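Local atomic coordinates of homoprotocatechuate 2,3-dioxygenase (PDB entry 4Z6M), a protein that probably catalyses the oxygen-dependent ring opening of homoprotocatechuate at an iron(II) centre, as extradiol dioxygenases do. Residues R117-L122 with V311-G316; D143-G148 with K222-Q227. The protein carries 1 engineered substitution. One frame throughout, in Å; residues are numbered along the deposited sequence. Where two conformers were deposited one is given.

Contact 1: residues R117-L122 with V311-G316; sequences RVEDPL and VLDLDG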
# COMPACT_ATOMS: atom_id res chain seq x y z
N ARG A 117 28.57 -12.57 -27.42
CA ARG A 117 27.28 -13.14 -27.74
C ARG A 117 27.45 -14.54 -28.27
O ARG A 117 28.45 -14.85 -28.94
CB ARG A 117 26.51 -12.27 -28.73
CG ARG A 117 26.01 -11.00 -28.06
CD ARG A 117 25.09 -10.16 -28.92
NE ARG A 117 24.68 -8.98 -28.18
CZ ARG A 117 23.74 -8.12 -28.56
NH1 ARG A 117 23.10 -8.27 -29.71
NH2 ARG A 117 23.43 -7.09 -27.77
N VAL A 118 26.48 -15.39 -27.93
CA VAL A 118 26.53 -16.80 -28.29
C VAL A 118 25.16 -17.24 -28.77
O VAL A 118 24.15 -16.71 -28.32
CB VAL A 118 27.01 -17.68 -27.14
CG1 VAL A 118 28.32 -17.17 -26.58
CG2 VAL A 118 25.99 -17.77 -26.03
N GLU A 119 25.14 -18.19 -29.70
CA GLU A 119 23.95 -18.99 -29.97
C GLU A 119 24.01 -20.22 -29.09
O GLU A 119 24.79 -21.14 -29.34
CB GLU A 119 23.88 -19.40 -31.44
CG GLU A 119 23.66 -18.24 -32.37
CD GLU A 119 23.81 -18.58 -33.86
OE1 GLU A 119 23.82 -19.78 -34.21
OE2 GLU A 119 23.93 -17.61 -34.66
N ASP A 120 23.23 -20.22 -28.01
CA ASP A 120 23.45 -21.20 -26.95
C ASP A 120 22.83 -22.54 -27.36
O ASP A 120 22.19 -22.64 -28.43
CB ASP A 120 22.99 -20.67 -25.59
CG ASP A 120 21.55 -21.00 -25.23
OD1 ASP A 120 20.69 -21.33 -26.07
OD2 ASP A 120 21.28 -20.87 -24.01
N PRO A 121 23.05 -23.60 -26.56
CA PRO A 121 22.57 -24.94 -26.96
C PRO A 121 21.05 -25.08 -27.15
O PRO A 121 20.59 -26.05 -27.78
CB PRO A 121 23.04 -25.83 -25.82
CG PRO A 121 24.22 -25.13 -25.25
CD PRO A 121 23.91 -23.67 -25.37
N LEU A 122 20.29 -24.15 -26.59
CA LEU A 122 18.84 -24.11 -26.77
C LEU A 122 18.40 -23.16 -27.87
O LEU A 122 17.20 -22.94 -28.06
CB LEU A 122 18.13 -23.75 -25.46
CG LEU A 122 18.48 -24.61 -24.24
CD1 LEU A 122 17.73 -24.12 -23.00
CD2 LEU A 122 18.21 -26.09 -24.51
N VAL A 311 13.14 -15.44 -31.66
CA VAL A 311 14.49 -15.04 -31.28
C VAL A 311 15.39 -15.07 -32.51
O VAL A 311 15.18 -15.86 -33.42
CB VAL A 311 15.09 -15.88 -30.13
CG1 VAL A 311 14.07 -16.05 -29.02
CG2 VAL A 311 15.66 -17.21 -30.58
N LEU A 312 16.41 -14.22 -32.50
CA LEU A 312 17.35 -14.14 -33.62
C LEU A 312 18.62 -14.91 -33.34
O LEU A 312 19.03 -15.06 -32.19
CB LEU A 312 17.72 -12.69 -33.92
CG LEU A 312 16.54 -11.76 -34.19
CD1 LEU A 312 17.02 -10.37 -34.57
CD2 LEU A 312 15.62 -12.30 -35.28
N ASP A 313 19.23 -15.42 -34.42
CA ASP A 313 20.59 -15.89 -34.37
C ASP A 313 21.57 -14.71 -34.52
O ASP A 313 21.15 -13.54 -34.59
CB ASP A 313 20.78 -17.01 -35.43
CG ASP A 313 20.74 -16.50 -36.87
OD1 ASP A 313 20.95 -15.30 -37.14
OD2 ASP A 313 20.47 -17.35 -37.76
N LEU A 314 22.87 -14.99 -34.54
CA LEU A 314 23.87 -13.93 -34.52
C LEU A 314 24.01 -13.20 -35.86
O LEU A 314 24.71 -12.18 -35.94
CB LEU A 314 25.21 -14.49 -34.06
CG LEU A 314 25.27 -14.94 -32.60
CD1 LEU A 314 26.68 -15.37 -32.24
CD2 LEU A 314 24.77 -13.87 -31.63
N ASP A 315 23.39 -13.74 -36.90
CA ASP A 315 23.29 -13.06 -38.21
C ASP A 315 22.01 -12.24 -38.38
O ASP A 315 21.79 -11.63 -39.43
CB ASP A 315 23.32 -14.10 -39.33
CG ASP A 315 24.57 -14.91 -39.34
OD1 ASP A 315 25.66 -14.32 -39.24
OD2 ASP A 315 24.45 -16.15 -39.44
N GLY A 316 21.16 -12.24 -37.37
CA GLY A 316 19.95 -11.43 -37.38
C GLY A 316 18.76 -12.10 -38.00
O GLY A 316 17.75 -11.46 -38.25
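Glu119 and Leu314 start out alike, each with CG anti to its own carbonyl carbon (chi1 -68° in both), and this sends the two side chains past one another in opposite directions. Glu119 then runs out extended, and its OE2 accepts the backbone N-H of Leu314 at 2.8 Å from that N. The bond is nearly straight, 173° at the hydrogen, and reaches OE2 on the anti side of the carboxylate. Alongside it, Leu314 CG rests on Glu119 CG at 3.7 Å, while Leu314 CD2 reaches Arg117 CB, also at 3.7 Å. The N-H that Glu119 takes lies in a type I turn from Asp313 to Gly316. Asp313 braces that turn from within: its OD1 accepts from Asp315 N at 2.9 Å, an Asx turn. Several acids gather here, and Arg100, salt-bridged to both Glu119 OE2 and Asp315 OD1, probably offsets their charge. Arg117 sends its guanidinium away, to Glu127 and Glu22. The contact thus lays the loop between helices 302-306 and 329-333 against the end of strand 115-119, which runs between strands 101-104 and 125-129, while Leu312 pairs through its backbone with Leu74 of strand 73-81.

Contact 2: residues D143-G148 with K222-Q227; sequences DLYSAG and KHNIIQ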
# COMPACT_ATOMS: atom_id res chain seq x y z
N ASP A 143 11.01 12.86 -7.62
CA ASP A 143 10.45 13.81 -8.56
C ASP A 143 10.12 13.23 -9.93
O ASP A 143 9.30 13.81 -10.64
CB ASP A 143 11.36 15.03 -8.71
CG ASP A 143 12.80 14.69 -9.13
OD1 ASP A 143 13.40 13.71 -8.66
OD2 ASP A 143 13.35 15.46 -9.92
N LEU A 144 10.69 12.07 -10.25
CA LEU A 144 10.42 11.34 -11.49
C LEU A 144 9.53 10.11 -11.26
O LEU A 144 9.08 9.48 -12.20
CB LEU A 144 11.72 10.90 -12.12
CG LEU A 144 12.76 11.98 -12.34
CD1 LEU A 144 14.00 11.36 -12.98
CD2 LEU A 144 12.18 13.10 -13.20
N TYR A 145 9.33 9.73 -10.01
CA TYR A 145 8.68 8.45 -9.69
C TYR A 145 7.22 8.43 -10.13
O TYR A 145 6.42 9.30 -9.75
CB TYR A 145 8.77 8.21 -8.20
CG TYR A 145 8.38 6.84 -7.68
CD1 TYR A 145 9.30 5.83 -7.69
CD2 TYR A 145 7.16 6.59 -7.08
CE1 TYR A 145 9.01 4.58 -7.17
CE2 TYR A 145 6.87 5.34 -6.57
CZ TYR A 145 7.80 4.35 -6.61
OH TYR A 145 7.53 3.08 -6.09
N SER A 146 6.91 7.41 -10.91
CA SER A 146 5.57 7.15 -11.40
C SER A 146 4.76 6.34 -10.40
O SER A 146 5.30 5.50 -9.65
CB SER A 146 5.67 6.33 -12.68
OG SER A 146 4.41 5.84 -13.07
N ALA A 147 3.44 6.50 -10.44
CA ALA A 147 2.58 5.64 -9.64
C ALA A 147 2.70 4.15 -10.02
O ALA A 147 2.35 3.27 -9.22
CB ALA A 147 1.14 6.13 -9.74
N GLY A 148 3.19 3.88 -11.23
CA GLY A 148 3.46 2.53 -11.71
C GLY A 148 4.94 2.16 -11.80
O GLY A 148 5.29 1.26 -12.57
N LYS A 222 2.65 -3.73 -4.39
CA LYS A 222 1.58 -4.30 -5.16
C LYS A 222 0.71 -3.20 -5.82
O LYS A 222 0.28 -3.35 -6.96
CB LYS A 222 0.77 -5.29 -4.30
CG LYS A 222 1.62 -6.48 -3.83
CD LYS A 222 0.88 -7.50 -2.96
CE LYS A 222 0.69 -7.03 -1.53
NZ LYS A 222 1.92 -7.09 -0.70
N HIS A 223 0.51 -2.08 -5.13
CA HIS A 223 -0.33 -1.04 -5.68
C HIS A 223 0.28 -0.44 -6.94
O HIS A 223 -0.44 0.09 -7.77
CB HIS A 223 -0.60 0.06 -4.66
CG HIS A 223 0.61 0.78 -4.19
ND1 HIS A 223 1.20 1.81 -4.89
CD2 HIS A 223 1.35 0.62 -3.06
CE1 HIS A 223 2.26 2.24 -4.21
NE2 HIS A 223 2.37 1.52 -3.12
N ASN A 224 1.60 -0.56 -7.12
CA ASN A 224 2.22 -0.04 -8.34
C ASN A 224 1.78 -0.86 -9.54
O ASN A 224 1.58 -0.32 -10.63
CB ASN A 224 3.73 -0.03 -8.20
CG ASN A 224 4.20 0.82 -7.05
OD1 ASN A 224 4.67 0.32 -6.04
ND2 ASN A 224 4.10 2.13 -7.22
N ILE A 225 1.62 -2.17 -9.35
CA ILE A 225 1.13 -3.07 -10.42
C ILE A 225 -0.34 -2.79 -10.70
O ILE A 225 -0.74 -2.72 -11.87
CB ILE A 225 1.41 -4.53 -10.05
CG1 ILE A 225 2.94 -4.77 -10.06
CG2 ILE A 225 0.68 -5.48 -11.01
CD1 ILE A 225 3.38 -6.13 -9.60
N ILE A 226 -1.14 -2.62 -9.66
CA ILE A 226 -2.53 -2.22 -9.83
C ILE A 226 -2.65 -0.93 -10.66
O ILE A 226 -3.50 -0.82 -11.56
CB ILE A 226 -3.25 -2.05 -8.48
CG1 ILE A 226 -3.19 -3.36 -7.67
CG2 ILE A 226 -4.69 -1.62 -8.69
CD1 ILE A 226 -3.61 -4.58 -8.45
N GLN A 227 -1.79 0.05 -10.39
CA GLN A 227 -1.82 1.30 -11.14
C GLN A 227 -1.57 1.09 -12.63
O GLN A 227 -2.13 1.81 -13.46
CB GLN A 227 -0.85 2.32 -10.57
CG GLN A 227 -0.48 3.46 -11.49
CD GLN A 227 -1.63 4.38 -11.91
OE1 GLN A 227 -2.71 4.41 -11.32
NE2 GLN A 227 -1.34 5.22 -12.88
O HOH W 1 5.72 2.15 -4.12
O HOH W 2 0.53 3.42 -7.15
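Helix 222-234, in the second of the chain's two glyoxalase-family regions, meets the linker between strands 125-129 and 152-160 at Ala147. In one of the two Ser146 conformers OG accepts from Gly148 N at 3.0 Å, an ST turn. The Ala147 carbonyl faces the helix. Asn224 ND2 donates to Ala147 O at 2.9 Å, with 156° at the hydrogen, coming from well above the carbonyl plane (56° out of it). The same oxygen takes a water proton at 2.8 Å from the water's O, and Asn224 CA-H adds a weaker contact. That water also lies in the plane of the His223 ring, 2.9 Å from ND1, so it ties the linker to the helix a second time. One turn on from Asn224, Gln227 holds CG anti to its backbone N (chi1 162°), which lays CG against Ala147 CB at 3.6 Å; beyond it the chain bends, and NE2 donates to Tyr142 O of the second subunit. The His223 ring stacks on His223 of that subunit, so the contact lies right at a subunit interface. On the other flank, the Tyr145 ring stands about perpendicular to the Asn224 amide, and its hydroxyl hydrogen-bonds to His220 ND1. A second water joins this hydroxyl to the amide: its O lies 2.8 Å from Tyr145 OH and donates to Asn224 OD1 at 2.9 Å. Asn224 OD1 also accepts from Glu221 N, so both ends of the amide are engaged and its rotation is fixed.

Neither contact is wholly buried, and they sit on opposite sides of the chain's centre, their own centres about 35 Å apart. Contact 1 brings a loop from late in the chain onto a sheet strand of the first glyoxalase-family region. Contact 2 involves a helix of the second region, and along the chain it is nested within the loop closed by contact 1. Their chemistry differs accordingly. At 117-122 with 311-316 a carboxylate grips a backbone N-H among charged neighbours, and no other subunit touches either segment. At 143-148 with 222-227 a neutral amide grips a backbone carbonyl, waters bridge the segments, and a neighbouring subunit packs on Tyr145, Ala147 and Gln227.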